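PDB 3F2K: histone-lysine N-methyltransferase SETMAR from Homo sapiens, which methylates histone H3 and, through its DNA-binding mariner transposase domain, the part present here, acts in DNA double-strand break repair. Local coordinates for residues 13-18 and 219-224; 161-166 and 208-213. All coordinates share one frame; numbering follows the deposited sequence.

Contact 1. Residues 13-18 and 219-224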
ATOM      1  N   ARG A  13      17.278  11.310  -1.556  1.00 18.53           N
ATOM      2  CA  ARG A  13      15.925  11.325  -1.003  1.00 18.65           C
ATOM      3  C   ARG A  13      15.560  10.037  -0.251  1.00 17.91           C
ATOM      4  O   ARG A  13      14.956  10.085   0.820  1.00 15.58           O
ATOM      5  CB  ARG A  13      14.919  11.517  -2.139  1.00 18.61           C
ATOM      6  CG  ARG A  13      13.492  11.731  -1.627  1.00 23.50           C
ATOM      7  CD  ARG A  13      13.338  13.058  -0.866  1.00 28.99           C
ATOM      8  NE  ARG A  13      11.929  13.229  -0.465  1.00 35.06           N
ATOM      9  CZ  ARG A  13      11.544  13.591   0.747  1.00 33.43           C
ATOM     10  NH1 ARG A  13      12.454  13.885   1.651  1.00 30.57           N
ATOM     11  NH2 ARG A  13      10.244  13.696   1.037  1.00 39.24           N
ATOM     12  N   ARG A  14      15.888   8.880  -0.837  1.00 15.50           N
ATOM     13  CA  ARG A  14      15.667   7.572  -0.182  1.00 15.97           C
ATOM     14  C   ARG A  14      16.419   7.496   1.126  1.00 18.03           C
ATOM     15  O   ARG A  14      15.829   7.064   2.147  1.00 16.98           O
ATOM     16  CB  ARG A  14      16.074   6.360  -1.065  1.00 15.29           C
ATOM     17  CG  ARG A  14      15.198   6.239  -2.329  1.00 16.12           C
ATOM     18  CD  ARG A  14      15.784   5.239  -3.354  1.00 17.50           C
ATOM     19  NE  ARG A  14      16.229   3.993  -2.716  1.00 18.73           N
ATOM     20  CZ  ARG A  14      15.482   2.909  -2.489  1.00 20.25           C
ATOM     21  NH1 ARG A  14      14.139   2.912  -2.719  1.00 15.56           N
ATOM     22  NH2 ARG A  14      16.073   1.848  -1.923  1.00 20.04           N
ATOM     23  N   PHE A  15      17.660   7.967   1.120  1.00 17.38           N
ATOM     24  CA  PHE A  15      18.484   7.859   2.327  1.00 19.24           C
ATOM     25  C   PHE A  15      17.885   8.780   3.394  1.00 19.40           C
ATOM     26  O   PHE A  15      17.731   8.352   4.518  1.00 18.78           O
ATOM     27  CB  PHE A  15      19.929   8.245   2.036  1.00 20.62           C
ATOM     28  CG  PHE A  15      20.851   8.174   3.236  1.00 19.30           C
ATOM     29  CD1 PHE A  15      21.765   7.132   3.333  1.00 21.02           C
ATOM     30  CD2 PHE A  15      20.815   9.151   4.241  1.00 18.74           C
ATOM     31  CE1 PHE A  15      22.635   7.014   4.442  1.00 15.96           C
ATOM     32  CE2 PHE A  15      21.669   9.070   5.374  1.00 18.47           C
ATOM     33  CZ  PHE A  15      22.619   8.020   5.457  1.00 20.72           C
ATOM     34  N   GLU A  16      17.541  10.015   3.011  1.00 19.94           N
ATOM     35  CA  GLU A  16      17.033  11.036   3.922  1.00 20.96           C
ATOM     36  C   GLU A  16      15.751  10.526   4.584  1.00 19.80           C
ATOM     37  O   GLU A  16      15.642  10.484   5.833  1.00 18.38           O
ATOM     38  CB  GLU A  16      16.828  12.358   3.124  1.00 21.54           C
ATOM     39  CG  GLU A  16      16.403  13.685   3.896  1.00 25.67           C
ATOM     40  CD  GLU A  16      16.058  14.930   2.927  1.00 27.80           C
ATOM     41  OE1 GLU A  16      15.602  14.774   1.746  1.00 35.94           O
ATOM     42  OE2 GLU A  16      16.213  16.116   3.370  1.00 32.69           O
ATOM     43  N   VAL A  17      14.810  10.099   3.760  1.00 17.72           N
ATOM     44  CA  VAL A  17      13.502   9.591   4.301  1.00 18.61           C
ATOM     45  C   VAL A  17      13.670   8.367   5.160  1.00 17.88           C
ATOM     46  O   VAL A  17      13.096   8.302   6.240  1.00 18.98           O
ATOM     47  CB  VAL A  17      12.503   9.261   3.174  1.00 18.18           C
ATOM     48  CG1 VAL A  17      11.290   8.648   3.764  1.00 19.12           C
ATOM     49  CG2 VAL A  17      12.098  10.518   2.413  1.00 20.08           C
ATOM     50  N   SER A  18      14.488   7.419   4.713  1.00 16.12           N
ATOM     51  CA  SER A  18      14.775   6.208   5.492  1.00 16.65           C
ATOM     52  C   SER A  18      15.344   6.503   6.842  1.00 16.99           C
ATOM     53  O   SER A  18      14.837   6.020   7.853  1.00 16.53           O
ATOM     54  CB  SER A  18      15.704   5.254   4.722  1.00 16.42           C
ATOM     55  OG  SER A  18      14.947   4.695   3.629  1.00 15.71           O
ATOM     56  N   ASP A 219      22.076   1.689   4.923  1.00 19.90           N
ATOM     57  CA  ASP A 219      23.342   0.916   4.831  1.00 22.06           C
ATOM     58  C   ASP A 219      23.936   0.973   3.423  1.00 22.39           C
ATOM     59  O   ASP A 219      25.179   0.931   3.258  1.00 22.37           O
ATOM     60  CB  ASP A 219      23.179  -0.526   5.278  1.00 22.23           C
ATOM     61  CG  ASP A 219      22.950  -0.680   6.792  1.00 24.86           C
ATOM     62  OD1 ASP A 219      23.329   0.206   7.578  1.00 30.97           O
ATOM     63  OD2 ASP A 219      22.382  -1.730   7.177  1.00 32.79           O
ATOM     64  N   CYS A 220      23.055   1.028   2.421  1.00 20.17           N
ATOM     65  CA  CYS A 220      23.433   1.090   1.011  1.00 19.93           C
ATOM     66  C   CYS A 220      23.453   2.529   0.463  1.00 18.58           C
ATOM     67  O   CYS A 220      23.471   2.750  -0.741  1.00 18.60           O
ATOM     68  CB  CYS A 220      22.433   0.237   0.217  1.00 19.78           C
ATOM     69  SG  CYS A 220      22.484  -1.514   0.630  1.00 22.56           S
ATOM     70  N   ASN A 221      23.501   3.500   1.370  1.00 18.60           N
ATOM     71  CA  ASN A 221      23.623   4.938   1.040  1.00 17.44           C
ATOM     72  C   ASN A 221      22.496   5.428   0.100  1.00 18.03           C
ATOM     73  O   ASN A 221      22.694   6.331  -0.723  1.00 19.11           O
ATOM     74  CB  ASN A 221      25.048   5.258   0.470  1.00 17.16           C
ATOM     75  CG  ASN A 221      26.133   4.710   1.343  1.00 21.73           C
ATOM     76  OD1 ASN A 221      26.900   3.797   0.954  1.00 29.40           O
ATOM     77  ND2 ASN A 221      26.141   5.164   2.563  1.00 17.96           N
ATOM     78  N   GLY A 222      21.312   4.853   0.255  1.00 18.28           N
ATOM     79  CA  GLY A 222      20.187   5.346  -0.486  1.00 17.03           C
ATOM     80  C   GLY A 222      19.979   4.546  -1.760  1.00 18.14           C
ATOM     81  O   GLY A 222      18.975   4.737  -2.407  1.00 18.78           O
ATOM     82  N   SER A 223      20.864   3.566  -2.057  1.00 18.39           N
ATOM     83  CA  SER A 223      20.653   2.699  -3.230  1.00 19.07           C
ATOM     84  C   SER A 223      19.586   1.647  -2.929  1.00 19.16           C
ATOM     85  O   SER A 223      19.090   1.585  -1.830  1.00 18.48           O
ATOM     86  CB  SER A 223      21.979   1.972  -3.719  1.00 20.48           C
ATOM     87  OG  SER A 223      22.974   2.967  -3.894  1.00 24.92           O
ATOM     88  N   TYR A 224      19.260   0.840  -3.936  1.00 19.19           N
ATOM     89  CA  TYR A 224      18.512  -0.370  -3.718  1.00 20.95           C
ATOM     90  C   TYR A 224      19.367  -1.324  -2.907  1.00 22.33           C
ATOM     91  O   TYR A 224      20.610  -1.155  -2.860  1.00 23.16           O
ATOM     92  CB  TYR A 224      18.099  -1.011  -5.024  1.00 21.15           C
ATOM     93  CG  TYR A 224      17.097  -0.135  -5.782  1.00 21.15           C
ATOM     94  CD1 TYR A 224      15.931   0.388  -5.133  1.00 21.77           C
ATOM     95  CD2 TYR A 224      17.325   0.219  -7.106  1.00 23.73           C
ATOM     96  CE1 TYR A 224      15.034   1.213  -5.805  1.00 21.69           C
ATOM     97  CE2 TYR A 224      16.393   1.032  -7.825  1.00 26.43           C
ATOM     98  CZ  TYR A 224      15.225   1.518  -7.159  1.00 25.49           C
ATOM     99  OH  TYR A 224      14.307   2.365  -7.829  1.00 22.82           O
TER
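A Schellman motif at the C-terminal end of helix 202-219 presents G222 and its neighbours to R14 and F15 of helix 8-27, joining the two ends of this RNase H-like transposase domain. N221, with its positive phi, is the C' residue: its N bonds to V218 O, while G222 N reaches back to C217 O. A type I' turn runs from C220 to S223. The backbones come close, with F15 CA and G222 CA 4.1 Å apart. A CB on G222 would lie tight against F15 CB and also be jammed against the preceding carbonyl oxygen, which accounts for glycine at this point. The main polar link is the R14 guanidinium, which spends two N-H groups on consecutive carbonyls: NE on G222 O at 2.9 Å and NH2 on S223 O at 3.0 Å. Both acceptors lie near the guanidinium plane, but each donor sits above the plane of its carbonyl, 36° out for G222. A bend in the arginine chain at chi3 brings NE and NH2 onto the two carbonyls. Y224 CD1 lies over one guanidinium face, toward its rim, 3.5 Å from R14 NH2, with the two planes steeply inclined at 63°. D160 forms a salt bridge with R14 NH2 and S158 takes NH1, so the buried guanidinium has partners beyond the two carbonyls; the Y224 hydroxyl bonds to Y157 O. F15 packs against the same turn through its CB and ring edge. The ring, swung opposite its own backbone N (chi1 180°), has G222 N in its plane, and F15 CD1 stands 3.7 Å from N221 CA.

Contact 2. Residues 161-166 and 208-213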
ATOM      1  N   LEU A 161      10.172   0.109  -0.564  1.00 15.97           N
ATOM      2  CA  LEU A 161       9.844   0.757   0.727  1.00 16.13           C
ATOM      3  C   LEU A 161       8.307   0.908   0.889  1.00 16.03           C
ATOM      4  O   LEU A 161       7.842   1.521   1.845  1.00 16.12           O
ATOM      5  CB  LEU A 161      10.527   2.109   0.873  1.00 16.50           C
ATOM      6  CG  LEU A 161      12.079   2.038   0.843  1.00 18.53           C
ATOM      7  CD1 LEU A 161      12.624   3.507   1.003  1.00 17.58           C
ATOM      8  CD2 LEU A 161      12.698   1.069   1.865  1.00 22.40           C
ATOM      9  N   LEU A 162       7.551   0.289  -0.012  1.00 15.41           N
ATOM     10  CA  LEU A 162       6.087   0.463  -0.066  1.00 16.31           C
ATOM     11  C   LEU A 162       5.545  -0.924   0.299  1.00 14.89           C
ATOM     12  O   LEU A 162       5.620  -1.814  -0.505  1.00 18.14           O
ATOM     13  CB  LEU A 162       5.696   0.863  -1.522  1.00 17.48           C
ATOM     14  CG  LEU A 162       4.278   1.311  -1.796  1.00 18.81           C
ATOM     15  CD1 LEU A 162       3.884   2.591  -0.986  1.00 18.99           C
ATOM     16  CD2 LEU A 162       4.103   1.517  -3.332  1.00 18.18           C
ATOM     17  N   PRO A 163       5.055  -1.135   1.514  1.00 15.13           N
ATOM     18  CA  PRO A 163       4.708  -2.514   1.883  1.00 16.84           C
ATOM     19  C   PRO A 163       3.668  -3.260   1.032  1.00 15.51           C
ATOM     20  O   PRO A 163       3.732  -4.493   0.958  1.00 16.28           O
ATOM     21  CB  PRO A 163       4.273  -2.424   3.373  1.00 15.57           C
ATOM     22  CG  PRO A 163       4.967  -1.106   3.870  1.00 18.02           C
ATOM     23  CD  PRO A 163       4.870  -0.167   2.638  1.00 15.99           C
ATOM     24  N   THR A 164       2.702  -2.560   0.417  1.00 14.29           N
ATOM     25  CA  THR A 164       1.752  -3.282  -0.368  1.00 15.80           C
ATOM     26  C   THR A 164       2.501  -3.950  -1.517  1.00 17.46           C
ATOM     27  O   THR A 164       2.185  -5.065  -1.916  1.00 14.60           O
ATOM     28  CB  THR A 164       0.653  -2.382  -0.918  1.00 14.55           C
ATOM     29  OG1 THR A 164       0.072  -1.689   0.200  1.00 17.20           O
ATOM     30  CG2 THR A 164      -0.422  -3.203  -1.672  1.00 14.21           C
ATOM     31  N   ASN A 165       3.506  -3.244  -2.016  1.00 15.32           N
ATOM     32  CA  ASN A 165       4.247  -3.768  -3.153  1.00 16.71           C
ATOM     33  C   ASN A 165       5.250  -4.884  -2.743  1.00 16.76           C
ATOM     34  O   ASN A 165       5.189  -5.995  -3.297  1.00 17.54           O
ATOM     35  CB  ASN A 165       4.932  -2.592  -3.845  1.00 14.73           C
ATOM     36  CG  ASN A 165       5.201  -2.893  -5.256  1.00 20.39           C
ATOM     37  OD1 ASN A 165       6.200  -3.509  -5.558  1.00 25.33           O
ATOM     38  ND2 ASN A 165       4.294  -2.481  -6.129  1.00 26.93           N
ATOM     39  N   TYR A 166       6.114  -4.623  -1.766  1.00 18.22           N
ATOM     40  CA  TYR A 166       7.154  -5.613  -1.411  1.00 17.23           C
ATOM     41  C   TYR A 166       6.630  -6.847  -0.630  1.00 18.20           C
ATOM     42  O   TYR A 166       7.235  -7.919  -0.662  1.00 18.42           O
ATOM     43  CB  TYR A 166       8.350  -4.998  -0.715  1.00 17.15           C
ATOM     44  CG  TYR A 166       8.149  -4.491   0.706  1.00 16.50           C
ATOM     45  CD1 TYR A 166       7.858  -5.400   1.787  1.00 16.80           C
ATOM     46  CD2 TYR A 166       8.239  -3.129   0.995  1.00 16.36           C
ATOM     47  CE1 TYR A 166       7.744  -4.926   3.098  1.00 17.14           C
ATOM     48  CE2 TYR A 166       8.126  -2.646   2.281  1.00 16.88           C
ATOM     49  CZ  TYR A 166       7.835  -3.535   3.315  1.00 15.38           C
ATOM     50  OH  TYR A 166       7.702  -2.985   4.550  1.00 17.83           O
ATOM     51  N   ASN A 208       5.946  -4.385   9.794  1.00 17.77           N
ATOM     52  CA  ASN A 208       7.127  -4.469  10.706  1.00 19.65           C
ATOM     53  C   ASN A 208       8.501  -4.533   9.988  1.00 19.52           C
ATOM     54  O   ASN A 208       9.513  -3.968  10.465  1.00 20.17           O
ATOM     55  CB  ASN A 208       6.853  -5.538  11.769  1.00 22.00           C
ATOM     56  CG  ASN A 208       5.856  -5.015  12.800  1.00 24.21           C
ATOM     57  OD1 ASN A 208       6.166  -4.064  13.534  1.00 31.74           O
ATOM     58  ND2 ASN A 208       4.648  -5.611  12.868  1.00 32.80           N
ATOM     59  N   GLN A 209       8.472  -5.088   8.788  1.00 18.87           N
ATOM     60  CA  GLN A 209       9.679  -5.130   7.934  1.00 19.56           C
ATOM     61  C   GLN A 209      10.163  -3.747   7.574  1.00 18.66           C
ATOM     62  O   GLN A 209      11.304  -3.627   7.205  1.00 19.84           O
ATOM     63  CB  GLN A 209       9.437  -5.941   6.680  1.00 21.26           C
ATOM     64  CG  GLN A 209       9.647  -7.402   7.027  1.00 27.55           C
ATOM     65  CD  GLN A 209       9.349  -8.358   5.900  1.00 30.94           C
ATOM     66  OE1 GLN A 209       8.948  -7.952   4.834  1.00 31.40           O
ATOM     67  NE2 GLN A 209       9.567  -9.662   6.154  1.00 33.57           N
ATOM     68  N   LEU A 210       9.313  -2.702   7.680  1.00 16.25           N
ATOM     69  CA  LEU A 210       9.781  -1.368   7.322  1.00 18.23           C
ATOM     70  C   LEU A 210      11.077  -0.951   8.012  1.00 18.22           C
ATOM     71  O   LEU A 210      11.929  -0.265   7.375  1.00 19.04           O
ATOM     72  CB  LEU A 210       8.711  -0.265   7.605  1.00 16.70           C
ATOM     73  CG  LEU A 210       7.504  -0.191   6.666  1.00 17.41           C
ATOM     74  CD1 LEU A 210       6.423   0.724   7.279  1.00 17.84           C
ATOM     75  CD2 LEU A 210       7.989   0.403   5.288  1.00 16.07           C
ATOM     76  N   ILE A 211      11.200  -1.240   9.311  1.00 19.60           N
ATOM     77  CA  ILE A 211      12.386  -0.801  10.038  1.00 21.11           C
ATOM     78  C   ILE A 211      13.649  -1.382   9.422  1.00 21.31           C
ATOM     79  O   ILE A 211      14.633  -0.663   9.131  1.00 22.04           O
ATOM     80  CB  ILE A 211      12.311  -1.181  11.512  1.00 22.85           C
ATOM     81  CG1 ILE A 211      11.036  -0.573  12.096  1.00 23.00           C
ATOM     82  CG2 ILE A 211      13.522  -0.581  12.265  1.00 25.55           C
ATOM     83  CD1 ILE A 211      11.152   0.915  12.089  1.00 28.63           C
ATOM     84  N   SER A 212      13.598  -2.670   9.168  1.00 21.16           N
ATOM     85  CA  SER A 212      14.767  -3.343   8.559  1.00 23.59           C
ATOM     86  C   SER A 212      15.075  -2.821   7.145  1.00 22.20           C
ATOM     87  O   SER A 212      16.270  -2.645   6.780  1.00 22.56           O
ATOM     88  CB  SER A 212      14.642  -4.886   8.624  1.00 24.53           C
ATOM     89  OG  SER A 212      13.565  -5.360   7.846  1.00 31.57           O
ATOM     90  N   ARG A 213      14.036  -2.514   6.368  1.00 19.50           N
ATOM     91  CA  ARG A 213      14.214  -2.006   5.014  1.00 19.05           C
ATOM     92  C   ARG A 213      14.724  -0.549   5.002  1.00 18.89           C
ATOM     93  O   ARG A 213      15.607  -0.198   4.166  1.00 18.47           O
ATOM     94  CB  ARG A 213      12.912  -2.073   4.243  1.00 19.22           C
ATOM     95  CG  ARG A 213      12.595  -3.543   3.880  1.00 19.68           C
ATOM     96  CD  ARG A 213      11.326  -3.595   3.111  1.00 19.39           C
ATOM     97  NE  ARG A 213      11.116  -4.970   2.666  1.00 22.64           N
ATOM     98  CZ  ARG A 213      11.326  -5.420   1.435  1.00 26.51           C
ATOM     99  NH1 ARG A 213      11.706  -4.595   0.464  1.00 25.32           N
ATOM    100  NH2 ARG A 213      11.136  -6.734   1.170  1.00 25.10           N
TER
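The start of helix 163-176 and the kinked middle of helix 202-219, two elements of the RNase H-like domain, have their nearest CA atoms, those of L161 and R213, 6.7 Å apart, and side chains make most of the contact. The centre of the contact is a cation-pi stack: the R213 guanidinium lies flat on the Y166 ring, with planes 6° apart and R213 CZ 3.7 Å from the ring centroid. The aliphatic part of the arginine shares this face, R213 CD making a CH-pi contact 3.5 Å from the same centroid. This overlap follows from a chain extended from CG to NE that runs past the tyrosine in the opposite direction. Y166 in turn holds CG between its backbone N and carbonyl carbon (chi1 70°), which sets P163 CA over the rim of the opposite face. The ring is thus sandwiched between its own helix turn and the arginine. Its hydroxyl bonds to G206 O, and R213 NH1 bonds to D160 O, so both polar ends are anchored just beyond the segments. Replacing Y166 by an alanine is likely to leave the R213 guanidinium without its stacking surface and open a gap beside P163 and L210. N165 bonds through ND2 to the magnesium ligand D38, and is probably the asparagine that stands in for the third catalytic aspartate, the change that cost the domain its transposase activity. L210 crosses the proline at about a right angle, its CD2 being 3.7 Å from P163 CG. The same methyl lies near the plane of the tyrosine ring at its edge, 3.5 Å from Y166 OH.

Overall arrangement
Contact 2 is nested in the loop closed by contact 1, and helix 202-219 links them: its middle packs on 161-166, and the turn that follows it on 13-18. Their centres are 13 Å apart, yet they touch, L161 CD1 lying 3.7 Å from S18 OG and 4.1 Å from R14 NH1. D160 is a second bridge, its carboxylate paired with R14 and its carbonyl oxygen with R213. Contact 2 lies nearer the metal site: the P163 side chain is about 10 Å from the magnesium ion, against about 12 Å for Y224, and about 8 Å from the side chain of its ligand D38. R14 stays about 11 Å, side chain to side chain, from the other ligand, D130.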